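Local coordinates for protein ribulose bisphosphate carboxylase (Pyrococcus horikoshii, PDB 2D69) that probably catalyses the carboxylation of ribulose 1,5-bisphosphate to two molecules of 3-phosphoglycerate, as part of an archaeal AMP degradation pathway, at residues A[23-37]-A[113-126]. Numbering follows the deposited sequence.
Sequences RDELIVEYYFEPNGV and KALKNLRLLDFHPP. With SO4 (sulfate ion), chain G.
Glu-29 and His-124 meet on one face of the sheet: NE2 of His-124 gives a 2.5 Å hydrogen bond to OE1 of Glu-29 on its anti side, with carboxylate and ring planes 66° apart. A water bridges OE1, weakly, to OD2 of Asp-122, whose OD1 pairs with Lys-300. Further along this face, ND2 of Asn-117 drops onto OE1 of Glu-33 from above the carboxylate plane (2.8 Å). OH of Tyr-31 donates to the anti lone pair of OE2 of Glu-33, at 2.5 Å. Shortening Glu-33 to an alanine would remove the carboxylate both groups use and would probably leave the Tyr-31 hydroxyl and the Asn-117 amide freer to turn. A sulfate oxygen sits over the Tyr-31 ring, and Arg-119 NH1 reaches the ion weakly.

Antiparallel backbone hydrogen bonds join strands 26-34 and 117-124, neighbours in the mixed sheet of the RuBisCO N-terminal domain. A classic beta bulge interrupts them where Leu-121 and Asp-122 both face Glu-29.

The other face is largely apolar, with helix 39-49 over Tyr-30 and helix 295-305 against Leu-120; the Tyr-30 hydroxyl bonds to Val-105 O. With CG anti to N (chi1 164°), Leu-120 brings CD2 to CG1 of Val-28 (3.8 Å) and to the Tyr-30 ring, whose CD1 is also met by CD1 of Leu-118 at 3.7 Å. Past the end of strand 117-124, Pro-126 lays CD against CB of Leu-26 at 3.7 Å.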
loop_
_atom_site.group_PDB
_atom_site.type_symbol
_atom_site.label_atom_id
_atom_site.label_comp_id
_atom_site.label_asym_id
_atom_site.label_seq_id
_atom_site.Cartn_x
_atom_site.Cartn_y
_atom_site.Cartn_z
ATOM N N ARG A 23 -40.335 -22.908 -10.903
ATOM C CA ARG A 23 -39.186 -23.469 -10.198
ATOM C C ARG A 23 -38.131 -22.377 -9.813
ATOM O O ARG A 23 -37.276 -22.612 -8.960
ATOM C CB ARG A 23 -38.536 -24.620 -11.029
ATOM C CG ARG A 23 -38.042 -24.205 -12.449
ATOM C CD ARG A 23 -37.084 -25.236 -13.181
ATOM N NE ARG A 23 -36.663 -24.716 -14.502
ATOM C CZ ARG A 23 -36.573 -25.440 -15.629
ATOM N NH1 ARG A 23 -36.852 -26.744 -15.629
ATOM N NH2 ARG A 23 -36.212 -24.861 -16.777
ATOM N N ASP A 24 -38.208 -21.223 -10.469
ATOM C CA ASP A 24 -37.312 -20.098 -10.267
ATOM C C ASP A 24 -37.909 -19.002 -9.340
ATOM O O ASP A 24 -37.415 -17.883 -9.309
ATOM C CB ASP A 24 -36.884 -19.512 -11.625
ATOM C CG ASP A 24 -38.064 -19.033 -12.455
ATOM O OD1 ASP A 24 -37.837 -18.251 -13.423
ATOM O OD2 ASP A 24 -39.250 -19.410 -12.223
ATOM N N GLU A 25 -38.961 -19.347 -8.595
ATOM C CA GLU A 25 -39.499 -18.488 -7.531
ATOM C C GLU A 25 -39.122 -18.987 -6.131
ATOM O O GLU A 25 -38.892 -20.181 -5.910
ATOM C CB GLU A 25 -41.017 -18.334 -7.638
ATOM C CG GLU A 25 -41.434 -17.640 -8.928
ATOM C CD GLU A 25 -42.919 -17.750 -9.198
ATOM O OE1 GLU A 25 -43.693 -17.225 -8.396
ATOM O OE2 GLU A 25 -43.314 -18.332 -10.226
ATOM N N LEU A 26 -38.962 -18.037 -5.217
ATOM C CA LEU A 26 -38.648 -18.351 -3.848
ATOM C C LEU A 26 -39.945 -18.452 -3.059
ATOM O O LEU A 26 -40.861 -17.621 -3.179
ATOM C CB LEU A 26 -37.714 -17.309 -3.257
ATOM C CG LEU A 26 -37.167 -17.613 -1.860
ATOM C CD1 LEU A 26 -35.720 -17.141 -1.812
ATOM C CD2 LEU A 26 -37.901 -16.901 -0.778
ATOM N N ILE A 27 -40.003 -19.492 -2.250
ATOM C CA ILE A 27 -41.176 -19.796 -1.453
ATOM C C ILE A 27 -40.898 -19.664 0.034
ATOM O O ILE A 27 -39.894 -20.144 0.546
ATOM C CB ILE A 27 -41.645 -21.212 -1.787
ATOM C CG1 ILE A 27 -42.015 -21.282 -3.276
ATOM C CG2 ILE A 27 -42.871 -21.572 -0.937
ATOM C CD1 ILE A 27 -41.885 -22.644 -3.801
ATOM N N VAL A 28 -41.790 -18.984 0.735
ATOM C CA VAL A 28 -41.696 -18.889 2.171
ATOM C C VAL A 28 -42.990 -19.435 2.783
ATOM O O VAL A 28 -44.088 -19.168 2.280
ATOM C CB VAL A 28 -41.452 -17.431 2.605
ATOM C CG1 VAL A 28 -41.399 -17.340 4.104
ATOM C CG2 VAL A 28 -40.204 -16.888 1.956
ATOM N N GLU A 29 -42.843 -20.230 3.833
ATOM C CA GLU A 29 -43.964 -20.785 4.551
ATOM C C GLU A 29 -44.093 -20.067 5.883
ATOM O O GLU A 29 -43.115 -19.976 6.636
ATOM C CB GLU A 29 -43.797 -22.290 4.747
ATOM C CG GLU A 29 -43.325 -23.044 3.511
ATOM C CD GLU A 29 -43.332 -24.553 3.683
ATOM O OE1 GLU A 29 -42.305 -25.195 3.401
ATOM O OE2 GLU A 29 -44.375 -25.094 4.099
ATOM N N TYR A 30 -45.290 -19.565 6.159
ATOM C CA TYR A 30 -45.620 -18.890 7.392
ATOM C C TYR A 30 -46.779 -19.575 8.132
ATOM O O TYR A 30 -47.770 -20.028 7.530
ATOM C CB TYR A 30 -46.036 -17.441 7.115
ATOM C CG TYR A 30 -44.996 -16.511 6.498
ATOM C CD1 TYR A 30 -44.073 -15.821 7.308
ATOM C CD2 TYR A 30 -44.947 -16.289 5.115
ATOM C CE1 TYR A 30 -43.106 -14.971 6.761
ATOM C CE2 TYR A 30 -43.985 -15.424 4.542
ATOM C CZ TYR A 30 -43.084 -14.756 5.374
ATOM O OH TYR A 30 -42.156 -13.876 4.843
ATOM N N TYR A 31 -46.682 -19.614 9.453
ATOM C CA TYR A 31 -47.857 -19.834 10.309
ATOM C C TYR A 31 -48.384 -18.477 10.784
ATOM O O TYR A 31 -47.609 -17.608 11.157
ATOM C CB TYR A 31 -47.462 -20.660 11.548
ATOM C CG TYR A 31 -48.551 -20.707 12.615
ATOM C CD1 TYR A 31 -48.534 -19.837 13.690
ATOM C CD2 TYR A 31 -49.606 -21.576 12.499
ATOM C CE1 TYR A 31 -49.576 -19.853 14.671
ATOM C CE2 TYR A 31 -50.640 -21.627 13.467
ATOM C CZ TYR A 31 -50.618 -20.753 14.550
ATOM O OH TYR A 31 -51.629 -20.769 15.500
ATOM N N PHE A 32 -49.694 -18.287 10.870
ATOM C CA PHE A 32 -50.169 -17.028 11.433
ATOM C C PHE A 32 -51.543 -17.170 12.051
ATOM O O PHE A 32 -52.200 -18.163 11.845
ATOM C CB PHE A 32 -50.162 -15.895 10.358
ATOM C CG PHE A 32 -51.221 -16.061 9.300
ATOM C CD1 PHE A 32 -50.943 -16.779 8.158
ATOM C CD2 PHE A 32 -52.489 -15.513 9.457
ATOM C CE1 PHE A 32 -51.934 -16.958 7.182
ATOM C CE2 PHE A 32 -53.467 -15.698 8.491
ATOM C CZ PHE A 32 -53.175 -16.420 7.349
ATOM N N GLU A 33 -51.937 -16.171 12.837
ATOM C CA GLU A 33 -53.280 -16.058 13.391
ATOM C C GLU A 33 -53.754 -14.619 13.082
ATOM O O GLU A 33 -53.052 -13.674 13.442
ATOM C CB GLU A 33 -53.249 -16.308 14.917
ATOM C CG GLU A 33 -52.573 -17.640 15.302
ATOM C CD GLU A 33 -52.314 -17.809 16.796
ATOM O OE1 GLU A 33 -52.621 -16.860 17.572
ATOM O OE2 GLU A 33 -51.771 -18.889 17.186
ATOM N N PRO A 34 -54.874 -14.429 12.379
ATOM C CA PRO A 34 -55.342 -13.070 12.065
ATOM C C PRO A 34 -55.902 -12.375 13.287
ATOM O O PRO A 34 -56.337 -13.033 14.218
ATOM C CB PRO A 34 -56.473 -13.295 11.060
ATOM C CG PRO A 34 -56.975 -14.642 11.360
ATOM C CD PRO A 34 -55.772 -15.445 11.824
ATOM N N ASN A 35 -55.855 -11.054 13.294
ATOM C CA ASN A 35 -56.439 -10.282 14.368
ATOM C C ASN A 35 -57.382 -9.254 13.787
ATOM O O ASN A 35 -56.958 -8.211 13.352
ATOM C CB ASN A 35 -55.364 -9.600 15.226
ATOM C CG ASN A 35 -55.968 -8.669 16.264
ATOM O OD1 ASN A 35 -55.578 -7.520 16.386
ATOM N ND2 ASN A 35 -56.971 -9.156 16.975
ATOM N N GLY A 36 -58.670 -9.556 13.765
ATOM C CA GLY A 36 -59.643 -8.595 13.279
ATOM C C GLY A 36 -59.795 -8.540 11.767
ATOM O O GLY A 36 -60.645 -7.755 11.278
ATOM N N VAL A 37 -59.036 -9.391 11.035
ATOM C CA VAL A 37 -59.164 -9.552 9.580
ATOM C C VAL A 37 -59.251 -11.022 9.122
ATOM O O VAL A 37 -58.875 -11.932 9.850
ATOM C CB VAL A 37 -58.014 -8.897 8.835
ATOM C CG1 VAL A 37 -57.883 -7.456 9.235
ATOM C CG2 VAL A 37 -56.670 -9.664 9.061
ATOM N N LYS A 113 -50.016 -5.143 13.105
ATOM C CA LYS A 113 -51.171 -5.126 14.008
ATOM C C LYS A 113 -52.259 -6.162 13.634
ATOM O O LYS A 113 -52.936 -6.678 14.511
ATOM C CB LYS A 113 -51.827 -3.715 14.029
ATOM C CG LYS A 113 -52.186 -3.216 15.444
ATOM C CD LYS A 113 -52.894 -1.844 15.453
ATOM C CE LYS A 113 -53.532 -1.558 16.850
ATOM N NZ LYS A 113 -54.045 -0.164 17.032
ATOM N N ALA A 114 -52.437 -6.449 12.345
ATOM C CA ALA A 114 -53.535 -7.312 11.900
ATOM C C ALA A 114 -53.193 -8.795 12.024
ATOM O O ALA A 114 -54.005 -9.643 11.688
ATOM C CB ALA A 114 -53.930 -6.990 10.478
ATOM N N LEU A 115 -51.983 -9.107 12.474
ATOM C CA LEU A 115 -51.640 -10.477 12.847
ATOM C C LEU A 115 -51.506 -10.585 14.354
ATOM O O LEU A 115 -50.852 -9.757 14.992
ATOM C CB LEU A 115 -50.338 -10.920 12.201
ATOM C CG LEU A 115 -50.227 -10.796 10.675
ATOM C CD1 LEU A 115 -48.941 -11.429 10.197
ATOM C CD2 LEU A 115 -51.384 -11.436 10.028
ATOM N N LYS A 116 -52.143 -11.592 14.937
ATOM C CA LYS A 116 -51.970 -11.862 16.362
ATOM C C LYS A 116 -50.576 -12.419 16.566
ATOM O O LYS A 116 -49.905 -12.093 17.543
ATOM C CB LYS A 116 -53.043 -12.848 16.873
ATOM C CG LYS A 116 -53.418 -12.696 18.343
ATOM C CD LYS A 116 -54.892 -13.040 18.658
ATOM C CE LYS A 116 -55.051 -13.398 20.166
ATOM N NZ LYS A 116 -56.487 -13.329 20.699
ATOM N N ASN A 117 -50.167 -13.291 15.651
ATOM C CA ASN A 117 -48.905 -14.001 15.766
ATOM C C ASN A 117 -48.422 -14.347 14.355
ATOM O O ASN A 117 -49.236 -14.614 13.484
ATOM C CB ASN A 117 -49.099 -15.307 16.531
ATOM C CG ASN A 117 -49.219 -15.101 18.044
ATOM O OD1 ASN A 117 -48.299 -14.582 18.691
ATOM N ND2 ASN A 117 -50.377 -15.482 18.610
ATOM N N LEU A 118 -47.106 -14.475 14.168
ATOM C CA LEU A 118 -46.537 -14.725 12.864
ATOM C C LEU A 118 -45.213 -15.461 13.059
ATOM O O LEU A 118 -44.358 -14.985 13.787
ATOM C CB LEU A 118 -46.297 -13.423 12.059
ATOM C CG LEU A 118 -45.607 -13.681 10.698
ATOM C CD1 LEU A 118 -46.506 -14.389 9.720
ATOM C CD2 LEU A 118 -45.066 -12.425 10.068
ATOM N N ARG A 119 -45.080 -16.611 12.405
ATOM C CA ARG A 119 -43.866 -17.404 12.502
ATOM C C ARG A 119 -43.420 -17.760 11.134
ATOM O O ARG A 119 -44.196 -18.302 10.370
ATOM C CB ARG A 119 -44.149 -18.672 13.305
ATOM C CG ARG A 119 -42.903 -19.289 13.916
ATOM C CD ARG A 119 -43.142 -20.631 14.637
ATOM N NE ARG A 119 -41.993 -20.967 15.463
ATOM C CZ ARG A 119 -41.719 -22.183 15.949
ATOM N NH1 ARG A 119 -42.460 -23.235 15.635
ATOM N NH2 ARG A 119 -40.648 -22.345 16.716
ATOM N N LEU A 120 -42.150 -17.513 10.803
ATOM C CA LEU A 120 -41.621 -17.960 9.555
ATOM C C LEU A 120 -41.136 -19.383 9.762
ATOM O O LEU A 120 -40.248 -19.605 10.546
ATOM C CB LEU A 120 -40.503 -17.009 9.143
ATOM C CG LEU A 120 -39.401 -17.213 8.082
ATOM C CD1 LEU A 120 -39.331 -18.511 7.366
ATOM C CD2 LEU A 120 -39.410 -16.044 7.122
ATOM N N LEU A 121 -41.730 -20.334 9.053
ATOM C CA LEU A 121 -41.489 -21.753 9.264
ATOM C C LEU A 121 -40.338 -22.317 8.456
ATOM O O LEU A 121 -39.569 -23.134 8.960
ATOM C CB LEU A 121 -42.736 -22.560 8.947
ATOM C CG LEU A 121 -43.966 -22.164 9.701
ATOM C CD1 LEU A 121 -45.167 -23.059 9.273
ATOM C CD2 LEU A 121 -43.703 -22.255 11.224
ATOM N N ASP A 122 -40.236 -21.903 7.202
ATOM C CA ASP A 122 -39.226 -22.409 6.274
ATOM C C ASP A 122 -39.232 -21.548 5.025
ATOM O O ASP A 122 -40.194 -20.850 4.742
ATOM C CB ASP A 122 -39.562 -23.867 5.871
ATOM C CG ASP A 122 -38.332 -24.691 5.437
ATOM O OD1 ASP A 122 -37.204 -24.169 5.396
ATOM O OD2 ASP A 122 -38.400 -25.910 5.115
ATOM N N PHE A 123 -38.159 -21.622 4.255
ATOM C CA PHE A 123 -38.095 -20.988 2.965
ATOM C C PHE A 123 -37.352 -21.965 2.011
ATOM O O PHE A 123 -36.607 -22.892 2.446
ATOM C CB PHE A 123 -37.480 -19.583 3.063
ATOM C CG PHE A 123 -36.008 -19.590 3.436
ATOM C CD1 PHE A 123 -35.059 -19.424 2.481
ATOM C CD2 PHE A 123 -35.611 -19.743 4.758
ATOM C CE1 PHE A 123 -33.691 -19.404 2.824
ATOM C CE2 PHE A 123 -34.212 -19.760 5.100
ATOM C CZ PHE A 123 -33.295 -19.590 4.141
ATOM N N HIS A 124 -37.639 -21.829 0.730
ATOM C CA HIS A 124 -37.082 -22.714 -0.284
ATOM C C HIS A 124 -36.484 -21.815 -1.383
ATOM O O HIS A 124 -37.207 -21.249 -2.200
ATOM C CB HIS A 124 -38.182 -23.680 -0.814
ATOM C CG HIS A 124 -38.954 -24.371 0.292
ATOM N ND1 HIS A 124 -38.370 -24.779 1.469
ATOM C CD2 HIS A 124 -40.264 -24.665 0.428
ATOM C CE1 HIS A 124 -39.276 -25.292 2.277
ATOM N NE2 HIS A 124 -40.436 -25.236 1.672
ATOM N N PRO A 125 -35.171 -21.652 -1.405
ATOM C CA PRO A 125 -34.556 -20.858 -2.477
ATOM C C PRO A 125 -34.434 -21.604 -3.790
ATOM O O PRO A 125 -33.946 -22.708 -3.800
ATOM C CB PRO A 125 -33.199 -20.473 -1.893
ATOM C CG PRO A 125 -32.862 -21.686 -0.917
ATOM C CD PRO A 125 -34.208 -22.072 -0.386
ATOM N N PRO A 126 -34.831 -20.989 -4.908
ATOM C CA PRO A 126 -34.628 -21.618 -6.221
ATOM C C PRO A 126 -33.156 -21.684 -6.577
ATOM O O PRO A 126 -32.309 -21.050 -5.913
ATOM C CB PRO A 126 -35.400 -20.717 -7.172
ATOM C CG PRO A 126 -35.428 -19.335 -6.439
ATOM C CD PRO A 126 -35.491 -19.676 -5.009
HETATM S S SO4 G . -46.846 -24.211 14.690
HETATM O O1 SO4 G . -47.099 -24.171 16.130
HETATM O O2 SO4 G . -47.937 -23.553 13.987
HETATM O O3 SO4 G . -45.591 -23.516 14.392
HETATM O O4 SO4 G . -46.822 -25.610 14.259
HETATM O O HOH W 1 -40.711 -27.184 5.602
#